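Local coordinates for gamma-glutamyltranspeptidase (Ggt) (PDB 5BPK), which probably transfers or hydrolyses the gamma-glutamyl group of glutathione and related compounds as an N-terminal nucleophile hydrolase, at residues P266-Y271 with K275-S280; G286-Q291 with V328-A333. All blocks are in the same frame, centred on the assembly; numbering follows the deposited sequence.

Contact 1 of 2, residues P266-Y271 with K275-S280; sequences PVVGSY and KIISMS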
ATOM      1  N   PRO A 266       6.197 -13.766   6.185  1.00 12.97           N
ATOM      2  CA  PRO A 266       5.159 -12.832   6.580  1.00 13.08           C
ATOM      3  C   PRO A 266       5.019 -12.795   8.088  1.00 11.33           C
ATOM      4  O   PRO A 266       5.478 -13.709   8.781  1.00 13.80           O
ATOM      5  CB  PRO A 266       3.885 -13.415   5.953  1.00 13.95           C
ATOM      6  CG  PRO A 266       4.161 -14.834   5.746  1.00 15.97           C
ATOM      7  CD  PRO A 266       5.645 -15.027   5.656  1.00 13.76           C
ATOM      8  N   VAL A 267       4.396 -11.742   8.589  1.00 11.93           N
ATOM      9  CA  VAL A 267       3.956 -11.739   9.970  1.00 11.30           C
ATOM     10  C   VAL A 267       2.598 -12.449  10.017  1.00 11.51           C
ATOM     11  O   VAL A 267       1.724 -12.226   9.162  1.00 12.12           O
ATOM     12  CB  VAL A 267       3.926 -10.320  10.579  1.00 13.23           C
ATOM     13  CG1 VAL A 267       2.988  -9.393   9.830  1.00 16.14           C
ATOM     14  CG2 VAL A 267       3.560 -10.390  12.058  1.00 13.24           C
ATOM     15  N   VAL A 268       2.466 -13.348  10.987  1.00 14.08           N
ATOM     16  CA  VAL A 268       1.317 -14.243  11.094  1.00 13.31           C
ATOM     17  C   VAL A 268       0.698 -14.130  12.473  1.00 13.95           C
ATOM     18  O   VAL A 268       1.398 -14.063  13.488  1.00 15.91           O
ATOM     19  CB  VAL A 268       1.720 -15.711  10.800  1.00 13.51           C
ATOM     20  CG1 VAL A 268       0.535 -16.671  10.993  1.00 18.55           C
ATOM     21  CG2 VAL A 268       2.288 -15.823   9.390  1.00 18.11           C
ATOM     22  N   GLY A 269      -0.623 -14.064  12.493  1.00 12.11           N
ATOM     23  CA  GLY A 269      -1.393 -14.054  13.728  1.00 12.59           C
ATOM     24  C   GLY A 269      -2.685 -14.823  13.591  1.00 13.03           C
ATOM     25  O   GLY A 269      -2.931 -15.473  12.578  1.00 13.79           O
ATOM     26  N   SER A 270      -3.494 -14.768  14.638  1.00 13.96           N
ATOM     27  CA  SER A 270      -4.804 -15.408  14.643  1.00 15.30           C
ATOM     28  C   SER A 270      -5.845 -14.448  15.199  1.00 13.44           C
ATOM     29  O   SER A 270      -5.556 -13.630  16.091  1.00 14.09           O
ATOM     30  CB  SER A 270      -4.788 -16.694  15.477  1.00 15.49           C
ATOM     31  OG  SER A 270      -4.470 -16.434  16.840  1.00 17.47           O
ATOM     32  N   TYR A 271      -7.051 -14.551  14.651  1.00 13.12           N
ATOM     33  CA  TYR A 271      -8.192 -13.790  15.127  1.00 12.86           C
ATOM     34  C   TYR A 271      -9.441 -14.665  15.029  1.00 13.51           C
ATOM     35  O   TYR A 271      -9.905 -14.988  13.937  1.00 13.58           O
ATOM     36  CB  TYR A 271      -8.352 -12.511  14.315  1.00 13.51           C
ATOM     37  CG  TYR A 271      -9.393 -11.549  14.830  1.00 10.73           C
ATOM     38  CD1 TYR A 271      -9.232 -10.905  16.050  1.00 12.26           C
ATOM     39  CD2 TYR A 271     -10.514 -11.237  14.069  1.00 13.59           C
ATOM     40  CE1 TYR A 271     -10.176 -10.007  16.513  1.00 11.96           C
ATOM     41  CE2 TYR A 271     -11.444 -10.335  14.509  1.00 11.90           C
ATOM     42  CZ  TYR A 271     -11.271  -9.710  15.738  1.00 11.29           C
ATOM     43  OH  TYR A 271     -12.202  -8.806  16.201  1.00 14.47           O
ATOM     44  N   LYS A 275      -6.536 -17.337  10.418  1.00 11.23           N
ATOM     45  CA  LYS A 275      -5.111 -17.006  10.387  1.00 13.63           C
ATOM     46  C   LYS A 275      -4.933 -15.744   9.562  1.00 13.18           C
ATOM     47  O   LYS A 275      -5.475 -15.632   8.458  1.00 12.71           O
ATOM     48  CB  LYS A 275      -4.300 -18.156   9.787  1.00 15.96           C
ATOM     49  CG  LYS A 275      -2.797 -17.998   9.913  1.00 19.54           C
ATOM     50  CD  LYS A 275      -2.043 -19.102   9.181  1.00 28.30           C
ATOM     51  CE  LYS A 275      -2.063 -20.407   9.950  1.00 31.05           C
ATOM     52  NZ  LYS A 275      -1.178 -21.440   9.313  1.00 33.05           N
ATOM     53  N   ILE A 276      -4.201 -14.786  10.124  1.00 12.19           N
ATOM     54  CA  ILE A 276      -3.913 -13.510   9.474  1.00 12.81           C
ATOM     55  C   ILE A 276      -2.482 -13.568   8.944  1.00 12.06           C
ATOM     56  O   ILE A 276      -1.548 -13.796   9.721  1.00 12.85           O
ATOM     57  CB  ILE A 276      -4.035 -12.321  10.466  1.00 12.68           C
ATOM     58  CG1 ILE A 276      -5.361 -12.350  11.251  1.00 12.60           C
ATOM     59  CG2 ILE A 276      -3.860 -10.990   9.718  1.00 12.63           C
ATOM     60  CD1 ILE A 276      -6.613 -12.281  10.373  1.00 15.33           C
ATOM     61  N   ILE A 277      -2.325 -13.386   7.629  1.00 11.57           N
ATOM     62  CA  ILE A 277      -1.016 -13.377   6.953  1.00 11.72           C
ATOM     63  C   ILE A 277      -0.814 -11.984   6.379  1.00 10.22           C
ATOM     64  O   ILE A 277      -1.562 -11.570   5.499  1.00 10.94           O
ATOM     65  CB  ILE A 277      -0.952 -14.406   5.788  1.00 11.73           C
ATOM     66  CG1 ILE A 277      -1.399 -15.794   6.272  1.00 12.38           C
ATOM     67  CG2 ILE A 277       0.458 -14.449   5.152  1.00 12.95           C
ATOM     68  CD1 ILE A 277      -0.459 -16.446   7.250  1.00 19.15           C
ATOM     69  N   SER A 278       0.200 -11.265   6.846  1.00  9.39           N
ATOM     70  CA  SER A 278       0.400  -9.887   6.401  1.00 10.04           C
ATOM     71  C   SER A 278       1.873  -9.506   6.306  1.00 11.11           C
ATOM     72  O   SER A 278       2.764 -10.346   6.542  1.00 10.31           O
ATOM     73  CB  SER A 278      -0.393  -8.924   7.298  1.00 10.72           C
ATOM     74  OG  SER A 278      -0.487  -7.628   6.719  1.00 11.88           O
ATOM     75  N   MET A 279       2.135  -8.253   5.929  1.00 10.62           N
ATOM     76  CA  MET A 279       3.500  -7.854   5.602  1.00 10.52           C
ATOM     77  C   MET A 279       4.334  -7.492   6.813  1.00  8.22           C
ATOM     78  O   MET A 279       3.931  -6.688   7.660  1.00 11.23           O
ATOM     79  CB  MET A 279       3.535  -6.697   4.619  1.00 11.01           C
ATOM     80  CG  MET A 279       4.928  -6.406   4.109  1.00 11.20           C
ATOM     81  SD  MET A 279       5.608  -7.781   3.148  1.00 11.13           S
ATOM     82  CE  MET A 279       7.364  -7.580   3.500  1.00 14.42           C
ATOM     83  N   SER A 280       5.514  -8.096   6.839  1.00 10.86           N
ATOM     84  CA  SER A 280       6.510  -7.941   7.887  1.00 10.65           C
ATOM     85  C   SER A 280       7.419  -6.742   7.584  1.00 10.27           C
ATOM     86  O   SER A 280       7.286  -6.113   6.532  1.00 11.78           O
ATOM     87  CB  SER A 280       7.331  -9.222   7.920  1.00 11.54           C
ATOM     88  OG  SER A 280       7.698  -9.622   6.604  1.00 11.86           O
TER
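Val267 and Gly269 each trade a pair of backbone hydrogen bonds with the returning strand, Val267 with Ser278 and Gly269 with Ile276, which makes 266-271 and 275-280 an antiparallel beta hairpin. Ile276 N meets Gly269 O at 2.8 Å, although it lies well above that carbonyl's plane; Val267 N to Ser278 O, at 3.0 Å, is the most bent of the four, with 137° at the hydrogen. Between them Val268 sits opposite Ile277 in a non-hydrogen-bonded pair, and its CA–H points at O of the neighbouring Ile276, 3.2 Å from CA to O.

Apolar contacts line the face that carries Val268, Lys275 and Ile277. Val268 CG2 lies 3.5 Å from Ile277 CD1, the two side chains running alongside each other, while Val268 CG1, anti to its own nitrogen (chi1 177°), touches Lys275 CG. Ile277 CG2 packs on Pro266 CB at 3.7 Å.

On the other face, Val267 and Ile276 meet Ile290 of helix 285-296. Strand 97-102 flanks 262-271 in the sheet, and beyond 274-278 the sheet continues antiparallel into the other protein chain, where Thr77 hydrogen-bonds Ser278 OG.

Contact 2 of 2, residues G286-Q291 with V328-A333; sequences GTHLIQ and VYMGDA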
ATOM      1  N   GLY A 286       1.523  -5.146   8.812  1.00 10.20           N
ATOM      2  CA  GLY A 286       1.104  -6.461   9.292  1.00 10.50           C
ATOM      3  C   GLY A 286       1.213  -6.589  10.805  1.00 12.36           C
ATOM      4  O   GLY A 286       0.329  -7.160  11.468  1.00 10.67           O
ATOM      5  N   THR A 287       2.292  -6.047  11.361  1.00  9.89           N
ATOM      6  CA  THR A 287       2.523  -6.153  12.793  1.00 10.54           C
ATOM      7  C   THR A 287       1.424  -5.443  13.562  1.00  9.90           C
ATOM      8  O   THR A 287       0.828  -6.016  14.476  1.00 10.34           O
ATOM      9  CB  THR A 287       3.904  -5.585  13.169  1.00 10.35           C
ATOM     10  OG1 THR A 287       4.924  -6.401  12.576  1.00 11.93           O
ATOM     11  CG2 THR A 287       4.105  -5.513  14.690  1.00 11.20           C
ATOM     12  N   HIS A 288       1.161  -4.186  13.216  1.00  9.99           N
ATOM     13  CA  HIS A 288       0.141  -3.432  13.934  1.00  9.64           C
ATOM     14  C   HIS A 288      -1.292  -3.909  13.645  1.00 10.65           C
ATOM     15  O   HIS A 288      -2.155  -3.826  14.519  1.00 11.49           O
ATOM     16  CB  HIS A 288       0.292  -1.931  13.727  1.00 10.70           C
ATOM     17  CG  HIS A 288       1.617  -1.411  14.180  1.00 10.83           C
ATOM     18  ND1 HIS A 288       2.117  -1.658  15.438  1.00 10.78           N
ATOM     19  CD2 HIS A 288       2.558  -0.681  13.536  1.00 12.37           C
ATOM     20  CE1 HIS A 288       3.314  -1.105  15.549  1.00 12.87           C
ATOM     21  NE2 HIS A 288       3.604  -0.507  14.408  1.00 11.93           N
ATOM     22  N   LEU A 289      -1.533  -4.415  12.440  1.00  9.86           N
ATOM     23  CA  LEU A 289      -2.818  -5.021  12.093  1.00 10.06           C
ATOM     24  C   LEU A 289      -3.105  -6.158  13.061  1.00 10.01           C
ATOM     25  O   LEU A 289      -4.165  -6.218  13.668  1.00 11.16           O
ATOM     26  CB  LEU A 289      -2.775  -5.564  10.661  1.00 10.83           C
ATOM     27  CG  LEU A 289      -3.908  -6.489  10.237  1.00 14.22           C
ATOM     28  CD1 LEU A 289      -5.241  -5.784  10.394  1.00 15.37           C
ATOM     29  CD2 LEU A 289      -3.658  -6.979   8.804  1.00 15.50           C
ATOM     30  N   ILE A 290      -2.117  -7.027  13.248  1.00  9.75           N
ATOM     31  CA  ILE A 290      -2.281  -8.205  14.103  1.00 11.23           C
ATOM     32  C   ILE A 290      -2.370  -7.796  15.580  1.00 10.02           C
ATOM     33  O   ILE A 290      -3.173  -8.344  16.334  1.00 11.10           O
ATOM     34  CB  ILE A 290      -1.132  -9.219  13.850  1.00 10.36           C
ATOM     35  CG1 ILE A 290      -1.351  -9.887  12.488  1.00 10.63           C
ATOM     36  CG2 ILE A 290      -1.021 -10.267  14.970  1.00 13.42           C
ATOM     37  CD1 ILE A 290      -0.142 -10.581  11.934  1.00 11.93           C
ATOM     38  N   GLN A 291      -1.537  -6.833  15.976  1.00 10.57           N
ATOM     39  CA  GLN A 291      -1.579  -6.252  17.319  1.00 10.64           C
ATOM     40  C   GLN A 291      -2.978  -5.724  17.675  1.00 10.87           C
ATOM     41  O   GLN A 291      -3.509  -6.029  18.746  1.00 10.79           O
ATOM     42  CB  GLN A 291      -0.540  -5.117  17.425  1.00 10.70           C
ATOM     43  CG  GLN A 291      -0.485  -4.399  18.776  1.00 11.59           C
ATOM     44  CD  GLN A 291       0.549  -3.278  18.802  1.00 11.66           C
ATOM     45  OE1 GLN A 291       1.159  -2.944  17.780  1.00 13.02           O
ATOM     46  NE2 GLN A 291       0.729  -2.676  19.968  1.00 12.07           N
ATOM     47  N   VAL A 328       8.447   4.319  17.712  0.50 12.28           N
ATOM     48  CA  VAL A 328       9.704   3.976  18.371  0.50 12.17           C
ATOM     49  C   VAL A 328      10.320   2.690  17.826  0.50 12.20           C
ATOM     50  O   VAL A 328      11.515   2.640  17.533  0.50 13.60           O
ATOM     51  CB  VAL A 328       9.487   3.802  19.888  0.50 12.67           C
ATOM     52  CG1 VAL A 328      10.769   3.339  20.553  0.50 14.43           C
ATOM     53  CG2 VAL A 328       8.987   5.103  20.500  0.50 13.87           C
ATOM     54  N   TYR A 329       9.502   1.651  17.686  1.00 12.75           N
ATOM     55  CA  TYR A 329      10.010   0.284  17.457  1.00 11.00           C
ATOM     56  C   TYR A 329      10.198  -0.151  16.015  1.00 12.21           C
ATOM     57  O   TYR A 329      10.895  -1.140  15.774  1.00 15.98           O
ATOM     58  CB  TYR A 329       9.122  -0.732  18.169  1.00 14.35           C
ATOM     59  CG  TYR A 329       9.036  -0.530  19.662  1.00 14.19           C
ATOM     60  CD1 TYR A 329      10.166  -0.662  20.479  1.00 15.16           C
ATOM     61  CD2 TYR A 329       7.822  -0.260  20.268  1.00 15.36           C
ATOM     62  CE1 TYR A 329      10.071  -0.490  21.860  1.00 16.14           C
ATOM     63  CE2 TYR A 329       7.721  -0.088  21.630  1.00 20.24           C
ATOM     64  CZ  TYR A 329       8.843  -0.201  22.420  1.00 18.42           C
ATOM     65  OH  TYR A 329       8.714  -0.024  23.783  1.00 23.73           O
ATOM     66  N   MET A 330       9.598   0.561  15.063  0.50 12.05           N
ATOM     67  CA  MET A 330       9.507   0.046  13.698  0.50 12.66           C
ATOM     68  C   MET A 330      10.463   0.712  12.697  0.50 11.98           C
ATOM     69  O   MET A 330      10.619   1.936  12.655  0.50 12.43           O
ATOM     70  CB  MET A 330       8.053   0.117  13.221  0.50 13.53           C
ATOM     71  CG  MET A 330       7.075  -0.575  14.173  0.50 15.99           C
ATOM     72  SD  MET A 330       7.311  -2.355  14.447  0.50 18.59           S
ATOM     73  CE  MET A 330       7.062  -3.018  12.803  0.50 14.27           C
ATOM     74  N   GLY A 331      11.104  -0.140  11.904  1.00 11.00           N
ATOM     75  CA  GLY A 331      12.015   0.261  10.829  1.00 11.16           C
ATOM     76  C   GLY A 331      12.411  -0.983  10.048  1.00 11.84           C
ATOM     77  O   GLY A 331      11.880  -2.070  10.281  1.00 12.16           O
ATOM     78  N   ASP A 332      13.349  -0.826   9.126  1.00 11.32           N
ATOM     79  CA  ASP A 332      13.891  -1.951   8.351  1.00 10.44           C
ATOM     80  C   ASP A 332      14.707  -2.854   9.287  1.00 10.35           C
ATOM     81  O   ASP A 332      15.765  -2.457   9.774  1.00 10.48           O
ATOM     82  CB  ASP A 332      14.769  -1.392   7.227  1.00 11.09           C
ATOM     83  CG  ASP A 332      15.327  -2.454   6.300  1.00 10.20           C
ATOM     84  OD1 ASP A 332      15.189  -3.671   6.563  1.00  9.98           O
ATOM     85  OD2 ASP A 332      15.930  -2.039   5.280  1.00 10.44           O
ATOM     86  N   ALA A 333      14.225  -4.078   9.501  1.00 10.78           N
ATOM     87  CA  ALA A 333      14.863  -5.021  10.419  1.00 10.96           C
ATOM     88  C   ALA A 333      16.241  -5.494   9.967  1.00 11.14           C
ATOM     89  O   ALA A 333      16.980  -6.102  10.744  1.00 11.97           O
ATOM     90  CB  ALA A 333      13.945  -6.216  10.667  1.00 11.60           C
TER
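Met330 reaches helix 285-296 with its thioether, touching the imidazole of His288 and the side chain of Thr287. The contact is small, burying 116 Å² in all, and no hydrogen bond crosses it; the three residues that meet are buried.

The van der Waals contacts hold for one of the two deposited conformers of Met330, and their details are therefore less certain. Its CG comes within 3.5 Å of His288 NE2, obliquely to the ring, and the two side chains run past one another in opposite directions. The side chain then bends at chi2 and chi3 (-61° and -62°), which brings the terminal methyl to Thr287, where CE lies 4.0 Å from OG1 and nearly as close to CB. These two side chains meet end to end. The sulfur makes an oblique sulfur-aromatic contact, SD lying 4.8 Å from the centroid of the His288 ring.

The polar interaction lies within the helix. His288 ND1 donates to Gln291 OE1 at 2.8 Å, with 164° at the hydrogen and the oxygen in the ring plane, nearly in line with the amide C=O. This bond helps to hold the imidazole's rotation and places a hydrogen on ND1. Buried NE2, packed against Met330 CG, has no polar partner in the model, consistent with a neutral ring. Gln291 is itself positioned by Asp325, which accepts a hydrogen bond from its NE2.

Helix 309-329 covers His288 through Ala322 and Arg326, and Met330 follows directly after that helix. Helix 340-343 closes on Thr287 and Met330 through Leu343, while Ile98 and Leu71 of the other protein chain pack on His288 and Met330, respectively.

From the N terminus, the chain first runs through 266-271, turns over three residues and returns along 275-280, so contact 1 closes a short hairpin. It then enters helix 285-296, whose 286-291 portion opens contact 2; that contact closes only after the intervening, largely helical region has brought 328-333 back. The two loops therefore follow in series, neither crossing nor enclosing the other. Their centres lie 12 Å apart and they touch directly: Ile290 CD1 sits 3.6 Å from Gly269 N, and Val267 CG1 and Ser278 OG pack against Gly286. Helix 285-296 thus joins the hairpin to the end of helix 309-329.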